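Local coordinates for protein nucleotidyl transferase (PDB 6PLJ) that probably transfers nucleotidyl groups as a MobA-like NTP transferase, and has been linked to pseudomurein cell wall synthesis in a methanogenic archaeon, at residues H51-E64 / H84-M96. Residues are numbered along the deposited sequence; the frame is centred on the assembly and turned at random. Where two conformers were deposited one is given.
Sequences HKLLLPLNGVTVIE and HRAGEVEEALSGM
Apolar side chains of Leu53, Leu54 and Ile63 meet Val89, Ala92 and Leu93 in a largely hydrophobic contact that joins the 3-10 turn 52-54, the end of the small hairpin 56-61 and the start of helix 62-72 to helix 86-92, all connecting elements of a mixed-sheet, Rossmann-like alpha/beta domain of the MobA-like family. The two segments bury 547 Å² between them, and the evidence for apolar contact is a row of carbon pairs. Leu53 CD1 lies 4.0 Å from Val89 CG2, and Ile63 CG2 lies 3.9 Å from Ala92 CB. Ile63 places CG1 anti to its backbone N (chi1 -173°), which brings this atom against both methyls of Leu93, the two side chains crossing at about a right angle. Leu54 lies against the helix: its CD1 is 3.6 Å from Glu88 CB, while CD2 rests by the Glu88 backbone carbonyl and Ala92.

Each end has a different chemistry. At one, His84 CD2 sits over a face of His51, 3.7 Å from His51 CE1, in a T-shaped stack with planes at 78°; Leu53 N lies over the opposite face. Arg85 CD passes alongside His51 CB, and within 84-96 its NH1 donates, nearly in the guanidinium plane, to the syn lone pair of Glu88 OE1 (2.7 Å), a salt bridge. At the other end, Glu64 N to Thr61 OG1 and a weak Thr61 N to Glu64 OE2 bond (134° at the hydrogen) form a capping box; Thr61 OG1 additionally donates to the anti lone pair of OE2 at 2.7 Å. The carboxylate so held comes close to Ala92 O (OE1 at 3.2 Å), two acceptors without a hydrogen bond, probably unfavourable in itself. The Glu64 stem also meets Met96 SD.

Beyond the interface, helix 223-236 packs on Leu55 and Leu57, and Val67 of helix 62-72 meets Leu93 and Met96. Helix 86-92 is the crossover between adjacent parallel strands 77-82 and 99-102, and its Glu90 makes a hydrogen bond with Thr82 and a salt bridge with Arg102.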
loop_
_atom_site.group_PDB
_atom_site.type_symbol
_atom_site.label_atom_id
_atom_site.label_comp_id
_atom_site.label_asym_id
_atom_site.label_seq_id
_atom_site.Cartn_x
_atom_site.Cartn_y
_atom_site.Cartn_z
ATOM N N HIS A 51 -8.252 -10.701 -11.249
ATOM C CA HIS A 51 -7.131 -10.113 -10.534
ATOM C C HIS A 51 -7.650 -9.304 -9.345
ATOM O O HIS A 51 -8.619 -8.553 -9.472
ATOM C CB HIS A 51 -6.335 -9.225 -11.481
ATOM C CG HIS A 51 -5.115 -8.609 -10.869
ATOM N ND1 HIS A 51 -4.187 -9.332 -10.157
ATOM C CD2 HIS A 51 -4.634 -7.347 -10.938
ATOM C CE1 HIS A 51 -3.209 -8.530 -9.769
ATOM N NE2 HIS A 51 -3.454 -7.326 -10.242
ATOM N N LYS A 52 -6.972 -9.452 -8.216
ATOM C CA LYS A 52 -7.430 -8.896 -6.932
ATOM C C LYS A 52 -7.793 -7.428 -6.994
ATOM O O LYS A 52 -8.741 -6.998 -6.351
ATOM C CB LYS A 52 -6.391 -9.130 -5.845
ATOM C CG LYS A 52 -5.027 -8.491 -6.064
ATOM C CD LYS A 52 -3.979 -9.013 -5.093
ATOM C CE LYS A 52 -2.597 -8.538 -5.516
ATOM N NZ LYS A 52 -1.500 -8.708 -4.528
ATOM N N LEU A 53 -7.030 -6.660 -7.759
ATOM C CA LEU A 53 -7.235 -5.218 -7.801
ATOM C C LEU A 53 -8.507 -4.825 -8.521
ATOM O O LEU A 53 -8.992 -3.697 -8.344
ATOM C CB LEU A 53 -6.041 -4.534 -8.463
ATOM C CG LEU A 53 -4.718 -4.685 -7.730
ATOM C CD1 LEU A 53 -3.699 -3.794 -8.408
ATOM C CD2 LEU A 53 -4.833 -4.338 -6.250
ATOM N N LEU A 54 -9.051 -5.741 -9.320
ATOM C CA LEU A 54 -10.227 -5.474 -10.134
ATOM C C LEU A 54 -11.508 -6.069 -9.562
ATOM O O LEU A 54 -12.582 -5.927 -10.165
ATOM C CB LEU A 54 -9.984 -6.017 -11.541
ATOM C CG LEU A 54 -8.710 -5.533 -12.229
ATOM C CD1 LEU A 54 -8.468 -6.303 -13.526
ATOM C CD2 LEU A 54 -8.763 -4.042 -12.456
ATOM N N LEU A 55 -11.416 -6.722 -8.407
ATOM C CA LEU A 55 -12.597 -7.239 -7.741
ATOM C C LEU A 55 -13.479 -6.105 -7.254
ATOM O O LEU A 55 -12.990 -5.032 -6.907
ATOM C CB LEU A 55 -12.210 -8.142 -6.569
ATOM C CG LEU A 55 -11.729 -9.541 -6.952
ATOM C CD1 LEU A 55 -11.076 -10.172 -5.742
ATOM C CD2 LEU A 55 -12.878 -10.387 -7.465
ATOM N N PRO A 56 -14.799 -6.330 -7.232
ATOM C CA PRO A 56 -15.699 -5.251 -6.879
ATOM C C PRO A 56 -15.701 -4.984 -5.398
ATOM O O PRO A 56 -15.693 -5.917 -4.584
ATOM C CB PRO A 56 -17.070 -5.781 -7.294
ATOM C CG PRO A 56 -16.935 -7.243 -7.209
ATOM C CD PRO A 56 -15.534 -7.537 -7.651
ATOM N N LEU A 57 -15.758 -3.704 -5.069
ATOM C CA LEU A 57 -15.792 -3.256 -3.714
ATOM C C LEU A 57 -16.370 -1.842 -3.676
ATOM O O LEU A 57 -15.873 -0.966 -4.389
ATOM C CB LEU A 57 -14.356 -3.244 -3.181
ATOM C CG LEU A 57 -14.188 -3.378 -1.694
ATOM C CD1 LEU A 57 -14.626 -4.762 -1.227
ATOM C CD2 LEU A 57 -12.721 -3.111 -1.356
ATOM N N ASN A 58 -17.427 -1.649 -2.886
ATOM C CA ASN A 58 -17.997 -0.320 -2.638
ATOM C C ASN A 58 -18.493 0.343 -3.947
ATOM O O ASN A 58 -18.332 1.555 -4.139
ATOM C CB ASN A 58 -16.940 0.548 -1.918
ATOM C CG ASN A 58 -17.543 1.547 -0.941
ATOM O OD1 ASN A 58 -18.585 1.300 -0.334
ATOM N ND2 ASN A 58 -16.859 2.669 -0.755
ATOM N N GLY A 59 -19.077 -0.454 -4.848
ATOM C CA GLY A 59 -19.495 0.041 -6.173
ATOM C C GLY A 59 -18.369 0.352 -7.156
ATOM O O GLY A 59 -18.621 0.791 -8.280
ATOM N N VAL A 60 -17.121 0.102 -6.761
ATOM C CA VAL A 60 -15.961 0.353 -7.620
ATOM C C VAL A 60 -15.108 -0.919 -7.582
ATOM O O VAL A 60 -15.654 -2.012 -7.434
ATOM C CB VAL A 60 -15.208 1.642 -7.202
ATOM C CG1 VAL A 60 -16.081 2.867 -7.464
ATOM C CG2 VAL A 60 -14.764 1.595 -5.746
ATOM N N THR A 61 -13.798 -0.794 -7.782
ATOM C CA THR A 61 -12.870 -1.910 -7.650
ATOM C C THR A 61 -12.009 -1.737 -6.401
ATOM O O THR A 61 -11.920 -0.652 -5.814
ATOM C CB THR A 61 -11.919 -1.936 -8.845
ATOM O OG1 THR A 61 -11.274 -0.665 -8.934
ATOM C CG2 THR A 61 -12.656 -2.216 -10.150
ATOM N N VAL A 62 -11.344 -2.817 -6.020
ATOM C CA VAL A 62 -10.388 -2.791 -4.925
ATOM C C VAL A 62 -9.407 -1.638 -5.102
ATOM O O VAL A 62 -9.159 -0.896 -4.168
ATOM C CB VAL A 62 -9.652 -4.159 -4.831
ATOM C CG1 VAL A 62 -8.363 -4.091 -4.007
ATOM C CG2 VAL A 62 -10.587 -5.200 -4.234
ATOM N N ILE A 63 -8.807 -1.522 -6.290
ATOM C CA ILE A 63 -7.786 -0.489 -6.470
ATOM C C ILE A 63 -8.369 0.917 -6.348
ATOM O O ILE A 63 -7.752 1.792 -5.738
ATOM C CB ILE A 63 -6.960 -0.671 -7.769
ATOM C CG1 ILE A 63 -5.794 0.329 -7.810
ATOM C CG2 ILE A 63 -7.807 -0.545 -9.035
ATOM C CD1 ILE A 63 -4.824 0.204 -6.651
ATOM N N GLU A 64 -9.571 1.123 -6.874
ATOM C CA GLU A 64 -10.228 2.420 -6.717
ATOM C C GLU A 64 -10.496 2.702 -5.240
ATOM O O GLU A 64 -10.356 3.846 -4.796
ATOM C CB GLU A 64 -11.541 2.480 -7.505
ATOM C CG GLU A 64 -11.351 2.610 -9.004
ATOM C CD GLU A 64 -12.625 2.325 -9.778
ATOM O OE1 GLU A 64 -13.378 3.291 -10.068
ATOM O OE2 GLU A 64 -12.857 1.145 -10.111
ATOM N N HIS A 84 1.575 -5.384 -13.647
ATOM C CA HIS A 84 0.738 -6.521 -13.939
ATOM C C HIS A 84 -0.676 -6.101 -14.286
ATOM O O HIS A 84 -1.338 -5.415 -13.497
ATOM C CB HIS A 84 0.693 -7.508 -12.788
ATOM C CG HIS A 84 -0.017 -8.756 -13.156
ATOM N ND1 HIS A 84 0.453 -9.593 -14.150
ATOM C CD2 HIS A 84 -1.172 -9.295 -12.716
ATOM C CE1 HIS A 84 -0.391 -10.596 -14.295
ATOM N NE2 HIS A 84 -1.372 -10.451 -13.429
ATOM N N ARG A 85 -1.156 -6.535 -15.455
ATOM C CA ARG A 85 -2.481 -6.139 -15.942
ATOM C C ARG A 85 -2.671 -4.612 -15.880
ATOM O O ARG A 85 -3.743 -4.119 -15.535
ATOM C CB ARG A 85 -3.581 -6.888 -15.188
ATOM C CG ARG A 85 -3.572 -8.380 -15.528
ATOM C CD ARG A 85 -4.583 -9.165 -14.732
ATOM N NE ARG A 85 -4.696 -10.523 -15.278
ATOM C CZ ARG A 85 -5.500 -10.893 -16.279
ATOM N NH1 ARG A 85 -6.361 -10.039 -16.857
ATOM N NH2 ARG A 85 -5.467 -12.159 -16.692
ATOM N N ALA A 86 -1.617 -3.882 -16.237
ATOM C CA ALA A 86 -1.637 -2.414 -16.143
ATOM C C ALA A 86 -2.778 -1.791 -16.932
ATOM O O ALA A 86 -3.414 -0.862 -16.443
ATOM C CB ALA A 86 -0.327 -1.816 -16.600
ATOM N N GLY A 87 -3.030 -2.274 -18.144
ATOM C CA GLY A 87 -4.175 -1.769 -18.919
ATOM C C GLY A 87 -5.487 -1.744 -18.156
ATOM O O GLY A 87 -6.185 -0.716 -18.113
ATOM N N GLU A 88 -5.804 -2.859 -17.510
ATOM C CA GLU A 88 -7.037 -2.999 -16.754
ATOM C C GLU A 88 -7.030 -2.177 -15.471
ATOM O O GLU A 88 -8.038 -1.583 -15.121
ATOM C CB GLU A 88 -7.297 -4.463 -16.391
ATOM C CG GLU A 88 -7.655 -5.337 -17.573
ATOM C CD GLU A 88 -7.732 -6.786 -17.169
ATOM O OE1 GLU A 88 -6.663 -7.393 -16.979
ATOM O OE2 GLU A 88 -8.852 -7.305 -17.014
ATOM N N VAL A 89 -5.888 -2.144 -14.783
ATOM C CA VAL A 89 -5.769 -1.366 -13.545
ATOM C C VAL A 89 -5.886 0.127 -13.870
ATOM O O VAL A 89 -6.615 0.857 -13.207
ATOM C CB VAL A 89 -4.463 -1.716 -12.780
ATOM C CG1 VAL A 89 -4.237 -0.775 -11.619
ATOM C CG2 VAL A 89 -4.511 -3.165 -12.285
ATOM N N GLU A 90 -5.213 0.549 -14.926
ATOM C CA GLU A 90 -5.281 1.944 -15.383
ATOM C C GLU A 90 -6.684 2.333 -15.841
ATOM O O GLU A 90 -7.146 3.442 -15.530
ATOM C CB GLU A 90 -4.226 2.205 -16.444
ATOM C CG GLU A 90 -2.815 2.122 -15.872
ATOM C CD GLU A 90 -1.733 2.078 -16.918
ATOM O OE1 GLU A 90 -2.024 2.327 -18.118
ATOM O OE2 GLU A 90 -0.583 1.767 -16.569
ATOM N N GLU A 91 -7.396 1.421 -16.497
ATOM C CA GLU A 91 -8.777 1.708 -16.882
ATOM C C GLU A 91 -9.659 1.860 -15.644
ATOM O O GLU A 91 -10.500 2.751 -15.607
ATOM C CB GLU A 91 -9.322 0.635 -17.838
ATOM C CG GLU A 91 -10.776 0.808 -18.277
ATOM C CD GLU A 91 -11.077 2.142 -18.945
ATOM O OE1 GLU A 91 -10.190 2.713 -19.623
ATOM O OE2 GLU A 91 -12.221 2.617 -18.791
ATOM N N ALA A 92 -9.448 1.019 -14.623
ATOM C CA ALA A 92 -10.178 1.136 -13.361
ATOM C C ALA A 92 -9.982 2.505 -12.723
ATOM O O ALA A 92 -10.921 3.053 -12.169
ATOM C CB ALA A 92 -9.801 0.034 -12.380
ATOM N N LEU A 93 -8.775 3.055 -12.842
ATOM C CA LEU A 93 -8.438 4.343 -12.243
ATOM C C LEU A 93 -8.682 5.546 -13.133
ATOM O O LEU A 93 -8.437 6.665 -12.698
ATOM C CB LEU A 93 -6.974 4.342 -11.810
ATOM C CG LEU A 93 -6.663 3.332 -10.705
ATOM C CD1 LEU A 93 -5.181 3.337 -10.393
ATOM C CD2 LEU A 93 -7.480 3.611 -9.452
ATOM N N SER A 94 -9.186 5.327 -14.348
ATOM C CA SER A 94 -9.205 6.367 -15.385
ATOM C C SER A 94 -9.945 7.654 -15.001
ATOM O O SER A 94 -9.584 8.730 -15.495
ATOM C CB SER A 94 -9.784 5.800 -16.687
ATOM O OG SER A 94 -11.129 5.439 -16.498
ATOM N N GLY A 95 -10.936 7.562 -14.118
ATOM C CA GLY A 95 -11.643 8.759 -13.628
ATOM C C GLY A 95 -11.004 9.490 -12.452
ATOM O O GLY A 95 -11.538 10.504 -11.987
ATOM N N MET A 96 -9.870 8.998 -11.954
ATOM C CA MET A 96 -9.356 9.451 -10.665
ATOM C C MET A 96 -8.147 10.348 -10.829
ATOM O O MET A 96 -7.421 10.285 -11.820
ATOM C CB MET A 96 -9.014 8.249 -9.780
ATOM C CG MET A 96 -10.211 7.353 -9.528
ATOM S SD MET A 96 -9.876 6.127 -8.266
ATOM C CE MET A 96 -10.207 7.026 -6.762
#